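Local atomic coordinates of alpha-1,3-glucanase (Bacillus circulans, PDB entry 5ZRU), a protein that probably hydrolyses alpha-1,3-glucan, this chain being the family GH87 catalytic unit of a longer protein that also carries predicted carbohydrate-binding modules. Residues A[220-233]-A[247-261]. Sequence-based numbering, arbitrary orientation.
Sequences LYIPAGTFHLGNMW and IMGAGIWHTNIQFTN. With PE5 (3,6,9,12,15,18,21,24-octaoxahexacosan-1-ol), chain C.
L229 O is gripped twice: T260 N donates to it from above the carbonyl plane (43° out), and water 2, which also accepts from N261 N, gives it a second bond of 2.8 Å. This doubly held carbonyl closes a parallel ladder in which the axes of strands 225-229 and 255-259 come within 4.7 Å at their closest. The pairing is regular: Q258 N reaches F227 O at 2.8 Å, with an N-H...O angle of 173°. Past the ladder, N261 ND2 donates to G230 O, which lies in the plane of the N261 amide, while OD1 of the same amide accepts from N263 ND2.

One face of the sheet is apolar. I257 sends CG2 against L229 CD1 (3.5 Å) and, with CG1 anti to the carbonyl carbon (chi1 -66°), turns CD1 to W233 CZ3 and I222 CD1. The F259 ring lies beside L229 CB, and F259 CD1 is 3.4 Å from N231 O, which sits at the ring edge. W233 continues this layer toward helix 203-216, meeting F206 edge-to-face.

The other face carries T226, H228, N256 and Q258. Water 1 joins T226 OG1 to N256 ND2, and the same ND2 donates to the bound polyether at O7 (3.1 Å); T226 OG1 adds a weak, long bond to O52, although the polyether is no proof of a substrate site. T260 CG2 meets the edge of the H228 imidazole at CD2.

At the bend between strands, T255 OG1 accepts from A250 N and sits 2.9 Å from P223 O, while T255 CG2 presses tightly on I222 CG2. Both segments turn here and then pair again in parallel, as L220 and Y221 already do with I247 and M248. Successive chain passes stacked in parallel, with an apolar interior, are characteristic of the right-handed beta-helix of the pectate-lyase-like clan, to which the D2 part of the catalytic unit, holding both segments, belongs.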
loop_
_atom_site.group_PDB
_atom_site.type_symbol
_atom_site.label_atom_id
_atom_site.label_comp_id
_atom_site.label_asym_id
_atom_site.label_seq_id
_atom_site.Cartn_x
_atom_site.Cartn_y
_atom_site.Cartn_z
ATOM N N LEU A 220 -15.922 2.877 -22.680
ATOM C CA LEU A 220 -16.763 2.011 -21.856
ATOM C C LEU A 220 -17.014 2.713 -20.525
ATOM O O LEU A 220 -16.088 2.908 -19.736
ATOM C CB LEU A 220 -16.115 0.641 -21.636
ATOM C CG LEU A 220 -16.847 -0.307 -20.674
ATOM C CD1 LEU A 220 -18.312 -0.429 -21.049
ATOM C CD2 LEU A 220 -16.177 -1.694 -20.644
ATOM N N TYR A 221 -18.268 3.073 -20.273
ATOM C CA TYR A 221 -18.677 3.748 -19.049
ATOM C C TYR A 221 -19.320 2.753 -18.090
ATOM O O TYR A 221 -20.108 1.897 -18.501
ATOM C CB TYR A 221 -19.668 4.871 -19.384
ATOM C CG TYR A 221 -20.213 5.662 -18.204
ATOM C CD1 TYR A 221 -19.383 6.485 -17.453
ATOM C CD2 TYR A 221 -21.573 5.628 -17.886
ATOM C CE1 TYR A 221 -19.886 7.233 -16.398
ATOM C CE2 TYR A 221 -22.087 6.380 -16.831
ATOM C CZ TYR A 221 -21.229 7.180 -16.097
ATOM O OH TYR A 221 -21.713 7.932 -15.073
ATOM N N ILE A 222 -18.972 2.863 -16.813
ATOM C CA ILE A 222 -19.625 2.106 -15.754
ATOM C C ILE A 222 -20.339 3.116 -14.859
ATOM O O ILE A 222 -19.674 3.911 -14.180
ATOM C CB ILE A 222 -18.628 1.261 -14.948
ATOM C CG1 ILE A 222 -17.834 0.344 -15.877
ATOM C CG2 ILE A 222 -19.374 0.406 -13.904
ATOM C CD1 ILE A 222 -16.652 -0.329 -15.198
ATOM N N PRO A 223 -21.679 3.145 -14.841
ATOM C CA PRO A 223 -22.381 4.196 -14.087
ATOM C C PRO A 223 -22.276 3.994 -12.588
ATOM O O PRO A 223 -21.676 3.017 -12.127
ATOM C CB PRO A 223 -23.833 4.063 -14.562
ATOM C CG PRO A 223 -23.951 2.639 -14.941
ATOM C CD PRO A 223 -22.615 2.270 -15.560
ATOM N N ALA A 224 -22.859 4.918 -11.827
ATOM C CA ALA A 224 -22.862 4.794 -10.374
ATOM C C ALA A 224 -23.586 3.526 -9.941
ATOM O O ALA A 224 -24.578 3.114 -10.550
ATOM C CB ALA A 224 -23.538 6.011 -9.738
ATOM N N GLY A 225 -23.095 2.921 -8.869
ATOM C CA GLY A 225 -23.708 1.743 -8.292
ATOM C C GLY A 225 -22.693 0.642 -8.068
ATOM O O GLY A 225 -21.528 0.734 -8.448
ATOM N N THR A 226 -23.172 -0.418 -7.426
ATOM C CA THR A 226 -22.358 -1.596 -7.165
ATOM C C THR A 226 -22.674 -2.672 -8.194
ATOM O O THR A 226 -23.836 -3.060 -8.363
ATOM C CB THR A 226 -22.597 -2.136 -5.755
ATOM O OG1 THR A 226 -22.197 -1.152 -4.794
ATOM C CG2 THR A 226 -21.784 -3.418 -5.533
ATOM N N PHE A 227 -21.632 -3.153 -8.871
ATOM C CA PHE A 227 -21.734 -4.231 -9.838
ATOM C C PHE A 227 -20.952 -5.428 -9.323
ATOM O O PHE A 227 -19.885 -5.267 -8.722
ATOM C CB PHE A 227 -21.215 -3.769 -11.192
ATOM C CG PHE A 227 -21.998 -2.628 -11.745
ATOM C CD1 PHE A 227 -23.096 -2.857 -12.558
ATOM C CD2 PHE A 227 -21.675 -1.320 -11.396
ATOM C CE1 PHE A 227 -23.835 -1.796 -13.061
ATOM C CE2 PHE A 227 -22.414 -0.262 -11.877
ATOM C CZ PHE A 227 -23.496 -0.499 -12.715
ATOM N N HIS A 228 -21.491 -6.624 -9.551
ATOM C CA HIS A 228 -20.953 -7.848 -8.973
ATOM C C HIS A 228 -20.380 -8.722 -10.075
ATOM O O HIS A 228 -21.076 -9.046 -11.049
ATOM C CB HIS A 228 -22.032 -8.600 -8.184
ATOM C CG HIS A 228 -22.470 -7.882 -6.941
ATOM N ND1 HIS A 228 -23.490 -6.955 -6.938
ATOM C CD2 HIS A 228 -22.011 -7.941 -5.669
ATOM C CE1 HIS A 228 -23.652 -6.485 -5.713
ATOM N NE2 HIS A 228 -22.764 -7.064 -4.924
ATOM N N LEU A 229 -19.118 -9.104 -9.922
ATOM C CA LEU A 229 -18.415 -9.891 -10.928
ATOM C C LEU A 229 -17.960 -11.199 -10.293
ATOM O O LEU A 229 -17.078 -11.198 -9.427
ATOM C CB LEU A 229 -17.229 -9.112 -11.500
ATOM C CG LEU A 229 -17.520 -7.721 -12.069
ATOM C CD1 LEU A 229 -16.261 -7.167 -12.743
ATOM C CD2 LEU A 229 -18.658 -7.752 -13.077
ATOM N N GLY A 230 -18.562 -12.312 -10.718
ATOM C CA GLY A 230 -18.335 -13.615 -10.128
ATOM C C GLY A 230 -17.121 -14.365 -10.624
ATOM O O GLY A 230 -16.975 -15.558 -10.338
ATOM N N ASN A 231 -16.248 -13.715 -11.380
ATOM C CA ASN A 231 -14.956 -14.295 -11.712
ATOM C C ASN A 231 -14.024 -13.176 -12.146
ATOM O O ASN A 231 -14.376 -11.992 -12.078
ATOM C CB ASN A 231 -15.068 -15.367 -12.797
ATOM C CG ASN A 231 -14.097 -16.513 -12.555
ATOM O OD1 ASN A 231 -12.862 -16.366 -12.710
ATOM N ND2 ASN A 231 -14.644 -17.663 -12.152
ATOM N N MET A 232 -12.833 -13.559 -12.605
ATOM C CA MET A 232 -11.871 -12.580 -13.093
ATOM C C MET A 232 -12.434 -11.877 -14.324
ATOM O O MET A 232 -13.044 -12.508 -15.193
ATOM C CB MET A 232 -10.545 -13.268 -13.427
ATOM C CG MET A 232 -9.407 -12.314 -13.867
ATOM S SD MET A 232 -7.921 -13.181 -14.387
ATOM C CE MET A 232 -7.476 -14.079 -12.885
ATOM N N TRP A 233 -12.267 -10.558 -14.381
ATOM C CA TRP A 233 -12.670 -9.788 -15.554
ATOM C C TRP A 233 -11.485 -9.752 -16.515
ATOM O O TRP A 233 -10.488 -9.078 -16.249
ATOM C CB TRP A 233 -13.113 -8.381 -15.153
ATOM C CG TRP A 233 -13.697 -7.567 -16.292
ATOM C CD1 TRP A 233 -14.047 -8.022 -17.537
ATOM C CD2 TRP A 233 -13.947 -6.154 -16.299
ATOM N NE1 TRP A 233 -14.520 -6.982 -18.310
ATOM C CE2 TRP A 233 -14.468 -5.825 -17.573
ATOM C CE3 TRP A 233 -13.800 -5.140 -15.346
ATOM C CZ2 TRP A 233 -14.841 -4.528 -17.914
ATOM C CZ3 TRP A 233 -14.165 -3.850 -15.686
ATOM C CH2 TRP A 233 -14.678 -3.552 -16.962
ATOM N N ILE A 247 -11.901 2.879 -20.091
ATOM C CA ILE A 247 -12.940 2.396 -19.186
ATOM C C ILE A 247 -13.027 3.376 -18.028
ATOM O O ILE A 247 -12.030 3.607 -17.335
ATOM C CB ILE A 247 -12.640 0.984 -18.665
ATOM C CG1 ILE A 247 -12.488 0.004 -19.839
ATOM C CG2 ILE A 247 -13.701 0.559 -17.635
ATOM C CD1 ILE A 247 -11.830 -1.314 -19.448
ATOM N N MET A 248 -14.202 3.962 -17.821
ATOM C CA MET A 248 -14.338 5.013 -16.823
ATOM C C MET A 248 -15.603 4.795 -16.011
ATOM O O MET A 248 -16.677 4.592 -16.584
ATOM C CB MET A 248 -14.383 6.408 -17.468
ATOM C CG MET A 248 -14.302 7.550 -16.448
ATOM S SD MET A 248 -14.652 9.173 -17.179
ATOM C CE MET A 248 -16.424 9.058 -17.389
ATOM N N GLY A 249 -15.476 4.863 -14.686
ATOM C CA GLY A 249 -16.621 4.800 -13.805
ATOM C C GLY A 249 -17.129 6.190 -13.469
ATOM O O GLY A 249 -16.670 7.202 -14.003
ATOM N N ALA A 250 -18.080 6.236 -12.538
ATOM C CA ALA A 250 -18.659 7.509 -12.118
ATOM C C ALA A 250 -17.924 8.146 -10.938
ATOM O O ALA A 250 -18.342 9.210 -10.465
ATOM C CB ALA A 250 -20.140 7.328 -11.760
ATOM N N GLY A 251 -16.839 7.540 -10.468
ATOM C CA GLY A 251 -16.091 8.073 -9.339
ATOM C C GLY A 251 -15.818 7.007 -8.292
ATOM O O GLY A 251 -16.598 6.070 -8.104
ATOM N N ILE A 252 -14.689 7.152 -7.590
ATOM C CA ILE A 252 -14.368 6.165 -6.558
ATOM C C ILE A 252 -15.412 6.135 -5.450
ATOM O O ILE A 252 -15.490 5.153 -4.704
ATOM C CB ILE A 252 -12.959 6.403 -5.961
ATOM C CG1 ILE A 252 -12.892 7.744 -5.206
ATOM C CG2 ILE A 252 -11.897 6.297 -7.054
ATOM C CD1 ILE A 252 -11.544 7.974 -4.476
ATOM N N TRP A 253 -16.221 7.187 -5.315
ATOM C CA TRP A 253 -17.285 7.217 -4.320
ATOM C C TRP A 253 -18.634 6.775 -4.879
ATOM O O TRP A 253 -19.624 6.791 -4.141
ATOM C CB TRP A 253 -17.408 8.634 -3.721
ATOM C CG TRP A 253 -16.283 8.947 -2.747
ATOM C CD1 TRP A 253 -15.146 9.668 -2.999
ATOM C CD2 TRP A 253 -16.189 8.515 -1.380
ATOM N NE1 TRP A 253 -14.356 9.717 -1.868
ATOM C CE2 TRP A 253 -14.973 9.014 -0.863
ATOM C CE3 TRP A 253 -17.016 7.748 -0.545
ATOM C CZ2 TRP A 253 -14.565 8.782 0.457
ATOM C CZ3 TRP A 253 -16.608 7.519 0.782
ATOM C CH2 TRP A 253 -15.395 8.034 1.260
ATOM N N HIS A 254 -18.706 6.416 -6.160
ATOM C CA HIS A 254 -19.991 6.138 -6.796
ATOM C C HIS A 254 -20.059 4.779 -7.468
ATOM O O HIS A 254 -21.109 4.132 -7.414
ATOM C CB HIS A 254 -20.315 7.241 -7.823
ATOM C CG HIS A 254 -20.480 8.594 -7.203
ATOM N ND1 HIS A 254 -21.633 8.977 -6.554
ATOM C CD2 HIS A 254 -19.631 9.644 -7.114
ATOM C CE1 HIS A 254 -21.490 10.209 -6.096
ATOM N NE2 HIS A 254 -20.285 10.637 -6.427
ATOM N N THR A 255 -18.974 4.325 -8.096
ATOM C CA THR A 255 -18.965 3.084 -8.861
ATOM C C THR A 255 -18.117 2.052 -8.127
ATOM O O THR A 255 -16.905 2.248 -7.977
ATOM C CB THR A 255 -18.411 3.316 -10.269
ATOM O OG1 THR A 255 -19.286 4.193 -10.995
ATOM C CG2 THR A 255 -18.290 1.994 -11.013
ATOM N N ASN A 256 -18.752 0.955 -7.685
ATOM C CA ASN A 256 -18.094 -0.135 -6.962
ATOM C C ASN A 256 -18.124 -1.397 -7.813
ATOM O O ASN A 256 -19.202 -1.857 -8.210
ATOM C CB ASN A 256 -18.779 -0.430 -5.623
ATOM C CG ASN A 256 -18.602 0.680 -4.600
ATOM O OD1 ASN A 256 -17.983 1.697 -4.874
ATOM N ND2 ASN A 256 -19.166 0.484 -3.409
ATOM N N ILE A 257 -16.954 -1.971 -8.069
ATOM C CA ILE A 257 -16.860 -3.299 -8.658
ATOM C C ILE A 257 -16.551 -4.272 -7.528
ATOM O O ILE A 257 -15.492 -4.185 -6.889
ATOM C CB ILE A 257 -15.794 -3.374 -9.763
ATOM C CG1 ILE A 257 -16.187 -2.511 -10.969
ATOM C CG2 ILE A 257 -15.621 -4.826 -10.212
ATOM C CD1 ILE A 257 -15.135 -2.531 -12.100
ATOM N N GLN A 258 -17.470 -5.194 -7.276
ATOM C CA GLN A 258 -17.337 -6.151 -6.184
ATOM C C GLN A 258 -17.119 -7.535 -6.778
ATOM O O GLN A 258 -18.043 -8.114 -7.359
ATOM C CB GLN A 258 -18.576 -6.149 -5.291
ATOM C CG GLN A 258 -18.492 -7.209 -4.194
ATOM C CD GLN A 258 -17.408 -6.893 -3.190
ATOM O OE1 GLN A 258 -17.460 -5.858 -2.519
ATOM N NE2 GLN A 258 -16.402 -7.770 -3.092
ATOM N N PHE A 259 -15.902 -8.061 -6.659
ATOM C CA PHE A 259 -15.671 -9.445 -7.039
ATOM C C PHE A 259 -16.207 -10.352 -5.941
ATOM O O PHE A 259 -15.939 -10.130 -4.761
ATOM C CB PHE A 259 -14.185 -9.695 -7.295
ATOM C CG PHE A 259 -13.679 -9.005 -8.535
ATOM C CD1 PHE A 259 -13.817 -9.609 -9.779
ATOM C CD2 PHE A 259 -13.103 -7.737 -8.462
ATOM C CE1 PHE A 259 -13.374 -8.977 -10.917
ATOM C CE2 PHE A 259 -12.653 -7.094 -9.610
ATOM C CZ PHE A 259 -12.779 -7.714 -10.832
ATOM N N THR A 260 -16.991 -11.362 -6.332
ATOM C CA THR A 260 -17.707 -12.185 -5.369
ATOM C C THR A 260 -17.118 -13.574 -5.184
ATOM O O THR A 260 -17.565 -14.297 -4.283
ATOM C CB THR A 260 -19.180 -12.335 -5.785
ATOM O OG1 THR A 260 -19.250 -12.945 -7.081
ATOM C CG2 THR A 260 -19.866 -10.974 -5.825
ATOM N N ASN A 261 -16.146 -13.969 -5.998
ATOM C CA ASN A 261 -15.646 -15.338 -5.988
ATOM C C ASN A 261 -14.401 -15.422 -5.115
ATOM O O ASN A 261 -13.422 -14.710 -5.385
ATOM C CB ASN A 261 -15.338 -15.788 -7.414
ATOM C CG ASN A 261 -15.178 -17.298 -7.547
ATOM O OD1 ASN A 261 -14.668 -17.961 -6.653
ATOM N ND2 ASN A 261 -15.593 -17.838 -8.691
HETATM C C48 PE5 C . -18.675 -10.186 -1.117
HETATM C C50 PE5 C . -17.447 -10.162 -0.199
HETATM O O1 PE5 C . -17.808 -10.551 1.099
HETATM C C1 PE5 C . -16.744 -10.633 2.009
HETATM C C2 PE5 C . -17.261 -10.866 3.431
HETATM O O2 PE5 C . -18.005 -9.757 3.851
HETATM C C3 PE5 C . -18.662 -9.894 5.079
HETATM C C4 PE5 C . -19.484 -8.631 5.368
HETATM O O3 PE5 C . -18.652 -7.502 5.343
HETATM C C5 PE5 C . -19.247 -6.277 5.677
HETATM C C6 PE5 C . -18.876 -5.198 4.649
HETATM O O4 PE5 C . -17.682 -4.538 4.982
HETATM C C7 PE5 C . -16.820 -4.248 3.911
HETATM C C8 PE5 C . -17.567 -3.495 2.808
HETATM O O5 PE5 C . -16.820 -3.532 1.634
HETATM C C9 PE5 C . -17.505 -3.112 0.485
HETATM C C10 PE5 C . -17.007 -1.725 0.101
HETATM O O6 PE5 C . -18.096 -0.857 -0.005
HETATM C C11 PE5 C . -17.776 0.498 0.109
HETATM C C12 PE5 C . -19.044 1.324 0.273
HETATM O O7 PE5 C . -19.112 2.182 -0.822
HETATM C C13 PE5 C . -19.562 3.475 -0.537
HETATM C C14 PE5 C . -20.175 4.058 -1.809
HETATM O O8 PE5 C . -20.821 3.024 -2.495
HETATM C C15 PE5 C . -21.388 3.370 -3.733
HETATM C C16 PE5 C . -22.910 3.178 -3.667
HETATM O O52 PE5 C . -23.302 2.045 -4.392
HETATM O O HOH W 1 -20.543 -2.000 -2.550
HETATM O O HOH W 2 -15.053 -12.792 -8.373
#